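Local coordinates for protein cellulase IBT99 (Metagenomes, PDB 6WBT) that probably hydrolyses 6-phospho-alpha-glucosides as a family 4 glycosidase, binding NAD, a manganese ion and glucose-6-phosphate, at residues V8-G13 and E74-A79. Numbering follows the deposited sequence.
Sequences VICGGG and EAFTDA. With NAD (nicotinamide-adenine-dinucleotide), chain G.
Val8 and Cys10, on the first strand of the Rossmann fold, pack against Phe76 and its neighbours, near the end of helix 72-76 on the way to strand 81-84. The contact is mainly apolar. Val8 turns its two methyls to different side chains: CG1 lies 4.0 Å from Phe76 CE1, approaching the ring obliquely, while CG2 sits 4.0 Å from Ala79 CB; both also lie beside the carbonyl O of Ala75. With CG1 anti to the backbone N (chi1 -179°), CG2 lies anti to the carbonyl carbon, and this fork lets one residue touch both the aromatic ring and the turn. Cutting Val8 back to an alanine is likely to open a gap beside the Phe76 ring and leave Ala79 CB without its methyl neighbour. Cys10, two residues along the strand, brings SG to the ring edge, near its plane. The ring is enclosed further by Tyr39, which meets it edge-to-face, and by Leu130 and Tyr133 of helix 114-136.

The backbone hydrogen bonds of the two segments are made elsewhere. Val8 pairs with Tyr81 and Met83, and Ile9 with Trp37 and Tyr39, which places 8-10 between strands 81-84 and 33-39. Phe76 to Ala79 forms a type II beta turn, with a weak bond from Ala79 N to Phe76 O (3.4 Å).

Cofactor contacts fill the other end of 8-13, the glycine-rich loop of the dinucleotide-binding motif. At the phi/psi of Gly11, 108/50°, a CB would press against the carbonyl O of Cys10, and one on Gly13 would clash with NAD O3B. Gly11 CA lies 3.8 Å from NAD N3A. Cys10 links the hydrophobic core to the cofactor: its SG lies between Phe76 CZ, at 4.2 Å, and NAD C2A, at 3.8 Å.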
loop_
_atom_site.group_PDB
_atom_site.type_symbol
_atom_site.label_atom_id
_atom_site.label_comp_id
_atom_site.label_asym_id
_atom_site.label_seq_id
_atom_site.Cartn_x
_atom_site.Cartn_y
_atom_site.Cartn_z
ATOM N N VAL A 8 -24.512 31.433 -10.145
ATOM C CA VAL A 8 -25.219 31.552 -8.876
ATOM C C VAL A 8 -24.191 31.664 -7.760
ATOM O O VAL A 8 -23.261 30.852 -7.682
ATOM C CB VAL A 8 -26.159 30.357 -8.633
ATOM C CG1 VAL A 8 -26.897 30.521 -7.313
ATOM C CG2 VAL A 8 -27.139 30.212 -9.785
ATOM N N ILE A 9 -24.359 32.665 -6.902
ATOM C CA ILE A 9 -23.499 32.865 -5.742
ATOM C C ILE A 9 -24.279 32.380 -4.526
ATOM O O ILE A 9 -25.126 33.098 -3.986
ATOM C CB ILE A 9 -23.067 34.326 -5.598
ATOM C CG1 ILE A 9 -22.281 34.771 -6.831
ATOM C CG2 ILE A 9 -22.234 34.513 -4.339
ATOM C CD1 ILE A 9 -21.761 36.187 -6.744
ATOM N N CYS A 10 -24.001 31.153 -4.095
ATOM C CA CYS A 10 -24.652 30.576 -2.921
ATOM C C CYS A 10 -24.121 31.277 -1.678
ATOM O O CYS A 10 -23.006 31.010 -1.225
ATOM C CB CYS A 10 -24.406 29.073 -2.858
ATOM S SG CYS A 10 -25.250 28.238 -1.495
ATOM N N GLY A 11 -24.923 32.178 -1.121
ATOM C CA GLY A 11 -24.489 32.986 0.000
ATOM C C GLY A 11 -24.251 34.424 -0.407
ATOM O O GLY A 11 -23.196 34.996 -0.115
ATOM N N GLY A 12 -25.233 35.018 -1.089
ATOM C CA GLY A 12 -25.094 36.376 -1.584
ATOM C C GLY A 12 -24.980 37.426 -0.502
ATOM O O GLY A 12 -24.553 38.550 -0.787
ATOM N N GLY A 13 -25.351 37.091 0.732
ATOM C CA GLY A 13 -25.235 38.025 1.833
ATOM C C GLY A 13 -23.884 37.971 2.516
ATOM O O GLY A 13 -23.769 38.281 3.705
ATOM N N GLU A 74 -35.757 28.125 -7.593
ATOM C CA GLU A 74 -35.589 29.226 -8.535
ATOM C C GLU A 74 -34.122 29.609 -8.689
ATOM O O GLU A 74 -33.704 30.043 -9.769
ATOM C CB GLU A 74 -36.410 30.435 -8.084
ATOM C CG GLU A 74 -36.346 31.623 -9.034
ATOM C CD GLU A 74 -37.179 32.797 -8.558
ATOM O OE1 GLU A 74 -36.929 33.931 -9.018
ATOM O OE2 GLU A 74 -38.085 32.584 -7.725
ATOM N N ALA A 75 -33.326 29.441 -7.632
ATOM C CA ALA A 75 -31.927 29.850 -7.682
ATOM C C ALA A 75 -31.065 28.844 -8.433
ATOM O O ALA A 75 -30.156 29.236 -9.174
ATOM C CB ALA A 75 -31.388 30.050 -6.265
ATOM N N PHE A 76 -31.330 27.551 -8.263
ATOM C CA PHE A 76 -30.455 26.511 -8.785
ATOM C C PHE A 76 -30.993 25.826 -10.036
ATOM O O PHE A 76 -30.340 24.912 -10.544
ATOM C CB PHE A 76 -30.181 25.460 -7.703
ATOM C CG PHE A 76 -29.473 26.007 -6.497
ATOM C CD1 PHE A 76 -28.178 26.486 -6.595
ATOM C CD2 PHE A 76 -30.100 26.035 -5.262
ATOM C CE1 PHE A 76 -27.525 26.990 -5.488
ATOM C CE2 PHE A 76 -29.452 26.537 -4.150
ATOM C CZ PHE A 76 -28.163 27.015 -4.263
ATOM N N THR A 77 -32.152 26.236 -10.546
ATOM C CA THR A 77 -32.669 25.640 -11.771
ATOM C C THR A 77 -31.816 26.063 -12.960
ATOM O O THR A 77 -31.597 27.257 -13.186
ATOM C CB THR A 77 -34.124 26.046 -12.001
ATOM O OG1 THR A 77 -34.948 25.474 -10.978
ATOM C CG2 THR A 77 -34.604 25.561 -13.361
ATOM N N ASP A 78 -31.332 25.074 -13.716
ATOM C CA ASP A 78 -30.497 25.307 -14.894
ATOM C C ASP A 78 -29.238 26.101 -14.547
ATOM O O ASP A 78 -28.707 26.843 -15.376
ATOM C CB ASP A 78 -31.287 26.009 -16.006
ATOM C CG ASP A 78 -30.656 25.832 -17.371
ATOM O OD1 ASP A 78 -29.783 24.949 -17.514
ATOM O OD2 ASP A 78 -31.026 26.581 -18.300
ATOM N N ALA A 79 -28.755 25.951 -13.317
ATOM C CA ALA A 79 -27.542 26.640 -12.897
ATOM C C ALA A 79 -26.325 26.025 -13.578
ATOM O O ALA A 79 -26.157 24.802 -13.591
ATOM C CB ALA A 79 -27.392 26.574 -11.380
HETATM P PA NAD G . -20.776 36.203 6.236
HETATM O O1A NAD G . -21.233 35.651 7.545
HETATM O O2A NAD G . -20.530 37.673 6.142
HETATM O O5B NAD G . -21.815 35.760 5.094
HETATM C C5B NAD G . -22.118 34.349 4.913
HETATM C C4B NAD G . -23.442 34.212 4.201
HETATM O O4B NAD G . -23.784 32.806 4.068
HETATM C C3B NAD G . -24.651 34.865 4.892
HETATM O O3B NAD G . -25.375 35.646 3.950
HETATM C C2B NAD G . -25.486 33.660 5.339
HETATM O O2B NAD G . -26.859 33.938 5.507
HETATM C C1B NAD G . -25.180 32.691 4.206
HETATM N N9A NAD G . -25.525 31.304 4.493
HETATM C C8A NAD G . -25.419 30.664 5.702
HETATM N N7A NAD G . -25.812 29.415 5.669
HETATM C C5A NAD G . -26.216 29.217 4.357
HETATM C C6A NAD G . -26.741 28.095 3.689
HETATM N N6A NAD G . -26.959 26.921 4.275
HETATM N N1A NAD G . -27.044 28.234 2.376
HETATM C C2A NAD G . -26.825 29.420 1.793
HETATM N N3A NAD G . -26.336 30.539 2.320
HETATM C C4A NAD G . -26.047 30.375 3.621
HETATM O O3 NAD G . -19.444 35.434 5.785
HETATM P PN NAD G . -18.060 35.945 5.153
HETATM O O1N NAD G . -18.355 36.784 3.955
HETATM O O2N NAD G . -17.218 36.526 6.240
HETATM O O5D NAD G . -17.430 34.550 4.682
HETATM C C5D NAD G . -18.230 33.706 3.817
HETATM C C4D NAD G . -17.581 32.349 3.709
HETATM O O4D NAD G . -16.369 32.465 2.929
HETATM C C3D NAD G . -17.143 31.711 5.036
HETATM O O3D NAD G . -17.520 30.341 5.055
HETATM C C2D NAD G . -15.622 31.868 4.954
HETATM O O2D NAD G . -14.889 31.010 5.814
HETATM C C1D NAD G . -15.398 31.586 3.474
HETATM N N1N NAD G . -14.048 32.012 3.009
HETATM C C2N NAD G . -13.093 31.068 2.739
HETATM C C3N NAD G . -11.823 31.445 2.331
HETATM C C7N NAD G . -10.837 30.355 1.995
HETATM O O7N NAD G . -9.647 30.516 2.254
HETATM N N7N NAD G . -11.301 29.269 1.392
HETATM C C4N NAD G . -11.519 32.799 2.232
HETATM C C5N NAD G . -12.499 33.737 2.473
HETATM C C6N NAD G . -13.756 33.324 2.856
#